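Local coordinates for probable host range protein 2-3 (Myxoma virus, PDB 5CZ3) that probably supports multiplication of the virus in different host cell types, as a member of the poxvirus C7 family of host-range proteins, at residues 22-33 and 111-120. Sequence-based numbering, arbitrary orientation.
Sequences IKHVNLFDGDSY and YTDVYPTFLV
Ser32 lays its CB over the centre of one face of the Tyr111 ring, a CH-pi contact 3.5 Å from CB to the ring centroid and 12° off the normal. This and the contacts beside it join the two sheets of a beta-sandwich: the chain leaving strand 20-23 packs on the segment that leads from helix 109-112 into strand 117-121. At the other end Ile22 CG2 sits on one face of Phe118, displaced toward the rim and 3.5 Å from Phe118 CZ, while Val25 CG1 faces that ring's edge. Between them, Leu27 CD2 and Ser32 OG approach the edge of Tyr115, and Thr112 CA and the Tyr111 carbonyl carbon lie over one face, offset toward the rim.

Branched Ile22 suits the interior because CG2, anti to the backbone N, reaches Phe118, while CD1 extends toward Val120. Rigid Pro116 gives Val25 a compact apolar partner, Val25 CG1 to Pro116 CG being 3.7 Å. Leu27 uses both methyls: CD2 touches the carbonyl oxygen Val114 O at 3.3 Å, while CD1 lies near the Tyr111 ring.

Tyrosine offers a ring for packing and a hydroxyl at its end: Tyr111 OH hydrogen-bonds to Glu5. Serine is small enough to set CB on a ring face, and its buried hydroxyl is satisfied by Asp106, Ser105 and Tyr115. With OG anti to the backbone N (chi1 -167°), it accepts a hydrogen bond from Tyr115 OH, 2.9 Å from Ser32 OG.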
loop_
_atom_site.group_PDB
_atom_site.type_symbol
_atom_site.label_atom_id
_atom_site.label_comp_id
_atom_site.label_asym_id
_atom_site.label_seq_id
_atom_site.Cartn_x
_atom_site.Cartn_y
_atom_site.Cartn_z
ATOM N N ILE A 22 -0.055 -6.951 -3.786
ATOM C CA ILE A 22 0.715 -6.861 -2.555
ATOM C C ILE A 22 -0.255 -6.913 -1.382
ATOM O O ILE A 22 -0.849 -5.899 -1.014
ATOM C CB ILE A 22 1.555 -5.575 -2.488
ATOM C CG1 ILE A 22 2.370 -5.401 -3.770
ATOM C CG2 ILE A 22 2.473 -5.606 -1.281
ATOM C CD1 ILE A 22 3.113 -4.085 -3.843
ATOM N N LYS A 23 -0.416 -8.096 -0.800
ATOM C CA LYS A 23 -1.476 -8.323 0.175
ATOM C C LYS A 23 -0.985 -8.299 1.617
ATOM O O LYS A 23 0.181 -8.594 1.896
ATOM C CB LYS A 23 -2.172 -9.654 -0.115
ATOM C CG LYS A 23 -2.632 -9.793 -1.557
ATOM C CD LYS A 23 -3.747 -10.811 -1.690
ATOM C CE LYS A 23 -5.056 -10.255 -1.161
ATOM N NZ LYS A 23 -6.184 -11.204 -1.366
ATOM N N HIS A 24 -1.894 -7.944 2.523
ATOM C CA HIS A 24 -1.627 -7.894 3.960
ATOM C C HIS A 24 -0.440 -6.988 4.282
ATOM O O HIS A 24 0.468 -7.367 5.020
ATOM C CB HIS A 24 -1.390 -9.304 4.513
ATOM C CG HIS A 24 -2.581 -10.206 4.397
ATOM N ND1 HIS A 24 -2.692 -11.385 5.101
ATOM C CD2 HIS A 24 -3.712 -10.101 3.659
ATOM C CE1 HIS A 24 -3.840 -11.968 4.803
ATOM N NE2 HIS A 24 -4.477 -11.210 3.930
ATOM N N VAL A 25 -0.468 -5.786 3.719
ATOM C CA VAL A 25 0.580 -4.796 3.930
ATOM C C VAL A 25 0.524 -4.236 5.353
ATOM O O VAL A 25 1.530 -3.790 5.901
ATOM C CB VAL A 25 0.457 -3.650 2.905
ATOM C CG1 VAL A 25 1.562 -2.627 3.090
ATOM C CG2 VAL A 25 0.485 -4.212 1.493
ATOM N N ASN A 26 -0.663 -4.284 5.948
ATOM C CA ASN A 26 -0.896 -3.775 7.296
ATOM C C ASN A 26 0.022 -4.363 8.364
ATOM O O ASN A 26 0.425 -5.525 8.281
ATOM C CB ASN A 26 -2.342 -4.046 7.696
ATOM C CG ASN A 26 -2.691 -5.518 7.620
ATOM O OD1 ASN A 26 -3.121 -6.013 6.577
ATOM N ND2 ASN A 26 -2.496 -6.232 8.724
ATOM N N LEU A 27 0.343 -3.556 9.369
ATOM C CA LEU A 27 1.031 -4.054 10.554
ATOM C C LEU A 27 0.125 -5.062 11.250
ATOM O O LEU A 27 -1.086 -4.855 11.317
ATOM C CB LEU A 27 1.383 -2.910 11.506
ATOM C CG LEU A 27 2.169 -1.723 10.951
ATOM C CD1 LEU A 27 2.333 -0.654 12.022
ATOM C CD2 LEU A 27 3.526 -2.168 10.423
ATOM N N PHE A 28 0.689 -6.150 11.767
ATOM C CA PHE A 28 -0.148 -7.125 12.457
ATOM C C PHE A 28 -0.505 -6.625 13.855
ATOM O O PHE A 28 -1.275 -7.262 14.575
ATOM C CB PHE A 28 0.517 -8.511 12.518
ATOM C CG PHE A 28 1.913 -8.519 13.084
ATOM C CD1 PHE A 28 2.132 -8.384 14.446
ATOM C CD2 PHE A 28 3.005 -8.723 12.256
ATOM C CE1 PHE A 28 3.416 -8.412 14.965
ATOM C CE2 PHE A 28 4.290 -8.755 12.768
ATOM C CZ PHE A 28 4.495 -8.602 14.125
ATOM N N ASP A 29 0.057 -5.475 14.223
ATOM C CA ASP A 29 -0.342 -4.760 15.430
ATOM C C ASP A 29 0.159 -3.320 15.399
ATOM O O ASP A 29 1.357 -3.073 15.257
ATOM C CB ASP A 29 0.174 -5.463 16.683
ATOM C CG ASP A 29 -0.297 -4.792 17.957
ATOM O OD1 ASP A 29 -1.452 -5.036 18.367
ATOM O OD2 ASP A 29 0.486 -4.017 18.548
ATOM N N GLY A 30 -0.765 -2.374 15.535
ATOM C CA GLY A 30 -0.419 -0.964 15.573
ATOM C C GLY A 30 -1.378 -0.104 14.773
ATOM O O GLY A 30 -1.786 -0.479 13.674
ATOM N N ASP A 31 -1.741 1.053 15.322
ATOM C CA ASP A 31 -2.626 1.978 14.622
ATOM C C ASP A 31 -1.842 2.794 13.602
ATOM O O ASP A 31 -1.661 4.003 13.756
ATOM C CB ASP A 31 -3.340 2.906 15.606
ATOM C CG ASP A 31 -4.350 3.813 14.923
ATOM O OD1 ASP A 31 -4.858 3.432 13.848
ATOM O OD2 ASP A 31 -4.631 4.907 15.455
ATOM N N SER A 32 -1.376 2.118 12.560
ATOM C CA SER A 32 -0.603 2.758 11.508
ATOM C C SER A 32 -0.527 1.845 10.295
ATOM O O SER A 32 -0.578 0.622 10.424
ATOM C CB SER A 32 0.804 3.102 11.999
ATOM O OG SER A 32 1.460 3.981 11.100
ATOM N N TYR A 33 -0.392 2.436 9.122
ATOM C CA TYR A 33 -0.273 1.695 7.887
ATOM C C TYR A 33 0.551 2.431 6.855
ATOM O O TYR A 33 0.650 3.620 6.875
ATOM C CB TYR A 33 -1.631 1.312 7.330
ATOM C CG TYR A 33 -2.767 2.201 7.716
ATOM C CD1 TYR A 33 -2.929 3.435 7.134
ATOM C CD2 TYR A 33 -3.699 1.793 8.641
ATOM C CE1 TYR A 33 -3.972 4.237 7.473
ATOM C CE2 TYR A 33 -4.743 2.589 8.981
ATOM C CZ TYR A 33 -4.869 3.807 8.396
ATOM O OH TYR A 33 -5.903 4.606 8.730
ATOM N N TYR A 111 6.791 4.090 13.723
ATOM C CA TYR A 111 5.832 3.471 12.819
ATOM C C TYR A 111 6.425 3.209 11.436
ATOM O O TYR A 111 6.284 2.117 10.892
ATOM C CB TYR A 111 4.588 4.350 12.685
ATOM C CG TYR A 111 3.569 4.153 13.782
ATOM C CD1 TYR A 111 3.459 2.938 14.444
ATOM C CD2 TYR A 111 2.712 5.181 14.153
ATOM C CE1 TYR A 111 2.524 2.752 15.447
ATOM C CE2 TYR A 111 1.774 5.006 15.153
ATOM C CZ TYR A 111 1.684 3.790 15.796
ATOM O OH TYR A 111 0.752 3.611 16.791
ATOM N N THR A 112 7.085 4.211 10.868
ATOM C CA THR A 112 7.562 4.117 9.491
ATOM C C THR A 112 8.669 3.080 9.318
ATOM O O THR A 112 8.840 2.528 8.231
ATOM C CB THR A 112 8.075 5.476 8.976
ATOM O OG1 THR A 112 9.259 5.848 9.692
ATOM C CG2 THR A 112 7.011 6.549 9.151
ATOM N N ASP A 113 9.414 2.816 10.388
ATOM C CA ASP A 113 10.523 1.868 10.323
ATOM C C ASP A 113 10.047 0.423 10.233
ATOM O O ASP A 113 10.809 -0.457 9.841
ATOM C CB ASP A 113 11.444 2.025 11.535
ATOM C CG ASP A 113 12.259 3.302 11.487
ATOM O OD1 ASP A 113 12.298 3.943 10.416
ATOM O OD2 ASP A 113 12.860 3.663 12.521
ATOM N N VAL A 114 8.795 0.173 10.601
ATOM C CA VAL A 114 8.268 -1.184 10.530
ATOM C C VAL A 114 7.267 -1.348 9.388
ATOM O O VAL A 114 6.611 -2.384 9.276
ATOM C CB VAL A 114 7.611 -1.615 11.859
ATOM C CG1 VAL A 114 8.679 -1.913 12.903
ATOM C CG2 VAL A 114 6.645 -0.560 12.357
ATOM N N TYR A 115 7.154 -0.328 8.542
ATOM C CA TYR A 115 6.455 -0.485 7.271
ATOM C C TYR A 115 7.229 -1.486 6.423
ATOM O O TYR A 115 8.459 -1.522 6.472
ATOM C CB TYR A 115 6.332 0.844 6.517
ATOM C CG TYR A 115 5.375 1.861 7.103
ATOM C CD1 TYR A 115 4.490 1.523 8.120
ATOM C CD2 TYR A 115 5.347 3.165 6.617
ATOM C CE1 TYR A 115 3.614 2.465 8.646
ATOM C CE2 TYR A 115 4.479 4.108 7.133
ATOM C CZ TYR A 115 3.615 3.756 8.145
ATOM O OH TYR A 115 2.751 4.699 8.654
ATOM N N PRO A 116 6.518 -2.305 5.637
ATOM C CA PRO A 116 7.233 -3.220 4.745
ATOM C C PRO A 116 7.789 -2.495 3.519
ATOM O O PRO A 116 7.253 -1.461 3.116
ATOM C CB PRO A 116 6.158 -4.234 4.352
ATOM C CG PRO A 116 4.886 -3.467 4.439
ATOM C CD PRO A 116 5.059 -2.497 5.579
ATOM N N THR A 117 8.859 -3.034 2.942
ATOM C CA THR A 117 9.489 -2.428 1.775
ATOM C C THR A 117 9.565 -3.425 0.625
ATOM O O THR A 117 10.074 -4.534 0.786
ATOM C CB THR A 117 10.903 -1.916 2.100
ATOM O OG1 THR A 117 10.841 -1.013 3.211
ATOM C CG2 THR A 117 11.502 -1.199 0.900
ATOM N N PHE A 118 9.054 -3.022 -0.533
ATOM C CA PHE A 118 9.008 -3.901 -1.693
ATOM C C PHE A 118 9.760 -3.320 -2.877
ATOM O O PHE A 118 10.014 -2.117 -2.942
ATOM C CB PHE A 118 7.562 -4.176 -2.110
ATOM C CG PHE A 118 6.660 -4.544 -0.974
ATOM C CD1 PHE A 118 6.555 -5.857 -0.553
ATOM C CD2 PHE A 118 5.904 -3.575 -0.333
ATOM C CE1 PHE A 118 5.721 -6.199 0.493
ATOM C CE2 PHE A 118 5.069 -3.909 0.714
ATOM C CZ PHE A 118 4.978 -5.223 1.128
ATOM N N LEU A 119 10.111 -4.191 -3.815
ATOM C CA LEU A 119 10.616 -3.765 -5.111
ATOM C C LEU A 119 9.691 -4.315 -6.179
ATOM O O LEU A 119 9.313 -5.485 -6.130
ATOM C CB LEU A 119 12.048 -4.255 -5.347
ATOM N N VAL A 120 9.330 -3.480 -7.146
ATOM C CA VAL A 120 8.507 -3.934 -8.257
ATOM C C VAL A 120 9.079 -3.465 -9.592
ATOM O O VAL A 120 9.154 -2.267 -9.862
ATOM C CB VAL A 120 7.052 -3.442 -8.125
ATOM C CG1 VAL A 120 6.239 -3.868 -9.337
ATOM C CG2 VAL A 120 6.421 -3.971 -6.845
#